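Local coordinates for trypsin-resistant surface T6 protein (Streptococcus pyogenes serotype M6, PDB 4P0D) that forms the backbone subunit of the cell-wall-attached pilus, probably polymerising through sortase into the shaft displayed on the bacterial surface, at residues V192-N197 with A280-S285; I233-E238 with D295-K300. The protein carries 1 engineered substitution. All blocks are in the same frame, centred on the assembly; numbering follows the deposited sequence.

Contact 1: residues V192-N197 with A280-S285; sequences VYVSDN and AEFFYS
Phe-283, Tyr-193 and Ser-195 carry one face of this antiparallel strand pair. The rings of Phe-283 and Tyr-193 lie side by side and leave the backbone in the same direction, CD1 of Phe-283 standing 3.9 Å from CD1 of Tyr-193; their planes are steeply inclined at 83°. Phe-283 has CG anti to its own carbonyl carbon (chi1 -60°), which carries the ring along the neighbouring strand until CE1 comes 3.6 Å from Ser-195 OG, with the hydroxyl at the ring edge. That hydroxyl is hydrogen-bonded to Asn-244 of the adjoining strand 242-247. Beneath these side chains Tyr-193 and Phe-283 form a hydrogen-bonded pair, Phe-283 N reaching Tyr-193 O at 2.8 Å, and Ser-195 pairs in the same way with Glu-281. The two strands belong to the Cna-B-like middle domain of the pilin, an Ig-like fold, where 192-197 is flanked by 242-247 and 276-285. On the reverse face Phe-282 turns its edge to Val-192, CE1 lying 3.7 Å from CG1 of Val-192, while its CD1 is 3.8 Å from Val-194 CG2. Ile-150 of strand 139-155 also packs on Phe-282.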
loop_
_atom_site.group_PDB
_atom_site.type_symbol
_atom_site.label_atom_id
_atom_site.label_comp_id
_atom_site.label_asym_id
_atom_site.label_seq_id
_atom_site.Cartn_x
_atom_site.Cartn_y
_atom_site.Cartn_z
ATOM N N VAL A 192 10.433 -11.304 -1.346
ATOM C CA VAL A 192 10.260 -9.962 -1.938
ATOM C C VAL A 192 8.862 -9.962 -2.530
ATOM O O VAL A 192 8.691 -10.414 -3.654
ATOM C CB VAL A 192 11.239 -9.700 -3.113
ATOM C CG1 VAL A 192 11.067 -8.278 -3.658
ATOM C CG2 VAL A 192 12.670 -9.926 -2.721
ATOM N N TYR A 193 7.865 -9.481 -1.790
ATOM C CA TYR A 193 6.464 -9.731 -2.126
ATOM C C TYR A 193 5.608 -8.462 -1.978
ATOM O O TYR A 193 5.543 -7.890 -0.889
ATOM C CB TYR A 193 5.949 -10.819 -1.195
ATOM C CG TYR A 193 4.615 -11.443 -1.500
ATOM C CD1 TYR A 193 3.431 -10.737 -1.347
ATOM C CD2 TYR A 193 4.533 -12.791 -1.859
ATOM C CE1 TYR A 193 2.206 -11.330 -1.584
ATOM C CE2 TYR A 193 3.315 -13.389 -2.116
ATOM C CZ TYR A 193 2.155 -12.654 -1.963
ATOM O OH TYR A 193 0.953 -13.244 -2.200
ATOM N N VAL A 194 4.925 -8.066 -3.053
ATOM C CA VAL A 194 4.152 -6.812 -3.077
ATOM C C VAL A 194 2.643 -7.065 -3.225
ATOM O O VAL A 194 2.204 -7.937 -4.000
ATOM C CB VAL A 194 4.703 -5.842 -4.161
ATOM C CG1 VAL A 194 3.879 -4.549 -4.223
ATOM C CG2 VAL A 194 6.174 -5.537 -3.883
ATOM N N SER A 195 1.852 -6.347 -2.416
ATOM C CA SER A 195 0.393 -6.449 -2.457
ATOM C C SER A 195 -0.268 -5.072 -2.424
ATOM O O SER A 195 0.287 -4.108 -1.888
ATOM C CB SER A 195 -0.146 -7.266 -1.275
ATOM O OG SER A 195 0.640 -8.419 -1.007
ATOM N N ASP A 196 -1.458 -4.992 -3.010
ATOM C CA ASP A 196 -2.377 -3.883 -2.757
ATOM C C ASP A 196 -3.789 -4.399 -2.869
ATOM O O ASP A 196 -4.046 -5.400 -3.550
ATOM C CB ASP A 196 -2.124 -2.724 -3.725
ATOM C CG ASP A 196 -2.638 -1.371 -3.207
ATOM O OD1 ASP A 196 -3.345 -1.312 -2.193
ATOM O OD2 ASP A 196 -2.363 -0.352 -3.863
ATOM N N ASN A 197 -4.694 -3.756 -2.136
ATOM C CA ASN A 197 -6.120 -3.981 -2.303
ATOM C C ASN A 197 -6.833 -2.639 -2.192
ATOM O O ASN A 197 -6.610 -1.864 -1.263
ATOM C CB ASN A 197 -6.664 -4.970 -1.270
ATOM C CG ASN A 197 -8.007 -5.593 -1.689
ATOM O OD1 ASN A 197 -8.169 -6.089 -2.802
ATOM N ND2 ASN A 197 -8.960 -5.593 -0.778
ATOM N N ALA A 280 -0.987 -0.543 0.203
ATOM C CA ALA A 280 0.093 -1.238 -0.453
ATOM C C ALA A 280 1.012 -1.814 0.597
ATOM O O ALA A 280 1.349 -1.139 1.563
ATOM C CB ALA A 280 0.848 -0.293 -1.346
ATOM N N GLU A 281 1.421 -3.065 0.408
ATOM C CA GLU A 281 2.248 -3.769 1.386
ATOM C C GLU A 281 3.442 -4.392 0.713
ATOM O O GLU A 281 3.297 -4.979 -0.358
ATOM C CB GLU A 281 1.434 -4.852 2.070
ATOM C CG GLU A 281 0.407 -4.299 3.029
ATOM C CD GLU A 281 -0.403 -5.376 3.733
ATOM O OE1 GLU A 281 -0.090 -5.663 4.898
ATOM O OE2 GLU A 281 -1.362 -5.914 3.131
ATOM N N PHE A 282 4.615 -4.234 1.329
ATOM C CA PHE A 282 5.852 -4.847 0.871
ATOM C C PHE A 282 6.382 -5.776 1.958
ATOM O O PHE A 282 6.838 -5.315 3.016
ATOM C CB PHE A 282 6.884 -3.778 0.496
ATOM C CG PHE A 282 8.208 -4.321 0.031
ATOM C CD1 PHE A 282 8.303 -5.523 -0.684
ATOM C CD2 PHE A 282 9.366 -3.615 0.277
ATOM C CE1 PHE A 282 9.535 -5.995 -1.117
ATOM C CE2 PHE A 282 10.590 -4.080 -0.163
ATOM C CZ PHE A 282 10.680 -5.278 -0.848
ATOM N N PHE A 283 6.288 -7.083 1.683
ATOM C CA PHE A 283 6.711 -8.131 2.612
ATOM C C PHE A 283 8.094 -8.597 2.258
ATOM O O PHE A 283 8.370 -8.863 1.086
ATOM C CB PHE A 283 5.802 -9.348 2.558
ATOM C CG PHE A 283 4.391 -9.052 2.893
ATOM C CD1 PHE A 283 3.504 -8.655 1.910
ATOM C CD2 PHE A 283 3.941 -9.146 4.207
ATOM C CE1 PHE A 283 2.191 -8.372 2.220
ATOM C CE2 PHE A 283 2.620 -8.869 4.520
ATOM C CZ PHE A 283 1.745 -8.482 3.526
ATOM N N TYR A 284 8.940 -8.740 3.280
ATOM C CA TYR A 284 10.305 -9.244 3.108
ATOM C C TYR A 284 10.683 -10.022 4.386
ATOM O O TYR A 284 9.892 -10.065 5.344
ATOM C CB TYR A 284 11.287 -8.086 2.834
ATOM C CG TYR A 284 11.232 -7.024 3.912
ATOM C CD1 TYR A 284 10.313 -5.975 3.836
ATOM C CD2 TYR A 284 12.065 -7.088 5.036
ATOM C CE1 TYR A 284 10.234 -5.022 4.840
ATOM C CE2 TYR A 284 11.983 -6.138 6.049
ATOM C CZ TYR A 284 11.078 -5.107 5.945
ATOM O OH TYR A 284 10.982 -4.148 6.945
ATOM N N SER A 285 11.857 -10.655 4.388
ATOM C CA SER A 285 12.317 -11.371 5.575
ATOM C C SER A 285 13.203 -10.500 6.464
ATOM O O SER A 285 14.133 -9.879 5.987
ATOM C CB SER A 285 13.088 -12.639 5.243
ATOM O OG SER A 285 13.533 -13.236 6.475
#

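Contact 2: residues I233-E238 with D295-K300; sequences IGIAKE and DNLDKK
Leu-297 lays its isobutyl group across Ile-235 and the root of Lys-237, side chains that both rise from strand 231-238 toward the loop. Its CD1 presses on Ile-235 CG2 at 3.4 Å, closer than usual for two methyl carbons, and the side chains cross at about a right angle. Beside this, CB of Leu-297 rests 3.9 Å from CB of Lys-237. The lysine then runs out extended past Leu-297, CD passing 3.6 Å from Leu-297 O, and bends only at its last torsion (chi4 -62°). Lys-237 NZ is 3.7 Å from Asp-298 OD1, a long salt bridge. A water bridges the two, accepting from Lys-237 NZ at 2.7 Å and donating to Asp-298 OD1. Residues 295-300 belong to a hydrophilic region, 291-311, and lie in the loop that leads from strand 276-285 to strand 307-316; here the loop folds back over a sheet of the Cna-B-like domain. Within the loop, Asn-296 OD1 accepts a weak hydrogen bond from Asp-298 N at 2.8 Å. Strand 242-247 adds the outer contacts of Leu-297: Asn-244 ND2 donates a hydrogen bond to Leu-297 O, Ser-246 touches the leucine side chain, and Ser-246 also shares a backbone hydrogen bond with Ile-235.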
loop_
_atom_site.group_PDB
_atom_site.type_symbol
_atom_site.label_atom_id
_atom_site.label_comp_id
_atom_site.label_asym_id
_atom_site.label_seq_id
_atom_site.Cartn_x
_atom_site.Cartn_y
_atom_site.Cartn_z
ATOM N N ILE A 233 11.255 -11.990 -13.719
ATOM C CA ILE A 233 11.660 -11.341 -12.472
ATOM C C ILE A 233 10.606 -11.465 -11.376
ATOM O O ILE A 233 10.840 -11.071 -10.232
ATOM C CB ILE A 233 12.020 -9.851 -12.653
ATOM C CG1 ILE A 233 10.817 -9.024 -13.124
ATOM C CG2 ILE A 233 13.186 -9.717 -13.620
ATOM C CD1 ILE A 233 11.032 -7.529 -13.042
ATOM N N GLY A 234 9.438 -11.975 -11.726
ATOM C CA GLY A 234 8.389 -12.151 -10.757
ATOM C C GLY A 234 7.138 -12.730 -11.389
ATOM O O GLY A 234 7.125 -13.065 -12.570
ATOM N N ILE A 235 6.094 -12.841 -10.582
ATOM C CA ILE A 235 4.797 -13.352 -11.020
ATOM C C ILE A 235 3.725 -12.574 -10.268
ATOM O O ILE A 235 3.825 -12.366 -9.047
ATOM C CB ILE A 235 4.615 -14.847 -10.712
ATOM C CG1 ILE A 235 5.772 -15.680 -11.272
ATOM C CG2 ILE A 235 3.317 -15.370 -11.305
ATOM C CD1 ILE A 235 5.611 -17.150 -10.975
ATOM N N ALA A 236 2.710 -12.155 -11.016
ATOM C CA ALA A 236 1.614 -11.375 -10.512
ATOM C C ALA A 236 0.325 -12.155 -10.616
ATOM O O ALA A 236 0.154 -12.961 -11.556
ATOM C CB ALA A 236 1.496 -10.101 -11.325
ATOM N N LYS A 237 -0.591 -11.875 -9.687
ATOM C CA LYS A 237 -1.928 -12.464 -9.687
ATOM C C LYS A 237 -2.957 -11.483 -9.145
ATOM O O LYS A 237 -2.698 -10.762 -8.176
ATOM C CB LYS A 237 -1.940 -13.733 -8.843
ATOM C CG LYS A 237 -3.201 -14.583 -8.915
ATOM C CD LYS A 237 -3.138 -15.662 -7.826
ATOM C CE LYS A 237 -4.095 -16.790 -8.125
ATOM N NZ LYS A 237 -5.495 -16.296 -8.140
ATOM N N GLU A 238 -4.124 -11.472 -9.784
ATOM C CA GLU A 238 -5.249 -10.675 -9.351
ATOM C C GLU A 238 -5.935 -11.368 -8.183
ATOM O O GLU A 238 -6.349 -12.524 -8.299
ATOM C CB GLU A 238 -6.246 -10.488 -10.494
ATOM C CG GLU A 238 -7.372 -9.513 -10.178
ATOM C CD GLU A 238 -8.333 -9.285 -11.344
ATOM O OE1 GLU A 238 -8.159 -9.930 -12.393
ATOM O OE2 GLU A 238 -9.240 -8.441 -11.212
ATOM N N ASP A 295 6.281 -17.226 -1.722
ATOM C CA ASP A 295 5.838 -16.781 -3.042
ATOM C C ASP A 295 4.451 -17.275 -3.414
ATOM O O ASP A 295 4.110 -17.290 -4.596
ATOM C CB ASP A 295 6.850 -17.250 -4.085
ATOM C CG ASP A 295 6.960 -18.767 -4.149
ATOM O OD1 ASP A 295 6.065 -19.464 -3.593
ATOM O OD2 ASP A 295 7.939 -19.247 -4.765
ATOM N N ASN A 296 3.646 -17.689 -2.434
ATOM C CA ASN A 296 2.288 -18.088 -2.724
ATOM C C ASN A 296 1.498 -16.832 -3.118
ATOM O O ASN A 296 1.383 -15.921 -2.323
ATOM C CB ASN A 296 1.664 -18.731 -1.485
ATOM C CG ASN A 296 0.253 -19.227 -1.725
ATOM O OD1 ASN A 296 -0.627 -18.479 -2.180
ATOM N ND2 ASN A 296 0.012 -20.474 -1.372
ATOM N N LEU A 297 0.966 -16.787 -4.337
ATOM C CA LEU A 297 0.278 -15.588 -4.824
ATOM C C LEU A 297 -1.207 -15.543 -4.504
ATOM O O LEU A 297 -1.835 -14.516 -4.701
ATOM C CB LEU A 297 0.445 -15.472 -6.325
ATOM C CG LEU A 297 1.866 -15.257 -6.808
ATOM C CD1 LEU A 297 1.806 -15.090 -8.310
ATOM C CD2 LEU A 297 2.472 -14.038 -6.134
ATOM N N ASP A 298 -1.776 -16.637 -4.002
ATOM C CA ASP A 298 -3.176 -16.630 -3.596
ATOM C C ASP A 298 -3.395 -15.769 -2.370
ATOM O O ASP A 298 -4.469 -15.231 -2.184
ATOM C CB ASP A 298 -3.689 -18.040 -3.275
ATOM C CG ASP A 298 -3.656 -18.945 -4.470
ATOM O OD1 ASP A 298 -3.870 -18.428 -5.582
ATOM O OD2 ASP A 298 -3.382 -20.150 -4.301
ATOM N N LYS A 299 -2.381 -15.656 -1.528
ATOM C CA LYS A 299 -2.571 -15.102 -0.219
ATOM C C LYS A 299 -1.253 -14.571 0.282
ATOM O O LYS A 299 -0.245 -15.297 0.329
ATOM C CB LYS A 299 -3.062 -16.194 0.731
ATOM C CG LYS A 299 -3.396 -15.713 2.138
ATOM C CD LYS A 299 -3.387 -16.880 3.123
ATOM C CE LYS A 299 -3.347 -16.410 4.571
ATOM N NZ LYS A 299 -4.466 -15.473 4.873
ATOM N N LYS A 300 -1.266 -13.305 0.668
ATOM C CA LYS A 300 -0.069 -12.683 1.193
ATOM C C LYS A 300 0.351 -13.368 2.496
ATOM O O LYS A 300 -0.468 -13.953 3.189
ATOM C CB LYS A 300 -0.268 -11.184 1.353
ATOM C CG LYS A 300 -1.280 -10.795 2.392
ATOM C CD LYS A 300 -1.809 -9.408 2.086
ATOM C CE LYS A 300 -2.874 -9.002 3.089
ATOM N NZ LYS A 300 -3.272 -7.583 2.875
HETATM O O HOH W 1 -6.352 -16.652 -5.611
#

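Contacts 1 and 2 have centres about 10 Å apart in the middle domain of the pilin and reach the same sheet, strand 242-247 running between 192-197 and 231-238. Their segments alternate along the chain, and loop 295-300, which follows strand 276-285, lies back over that sheet. Two polar links join them: Tyr-193 OH to Asn-296 O at 2.7 Å, a probable hydrogen bond, and Glu-281 OE2 to Lys-300 NZ at 2.6 Å, a salt bridge. The loop is thus tied to both strands of contact 1. Asn-244 is shared too, bonding Ser-195 in one contact and Leu-297 in the other. Neither contact includes the calcium site at Ser-82 and Thr-85.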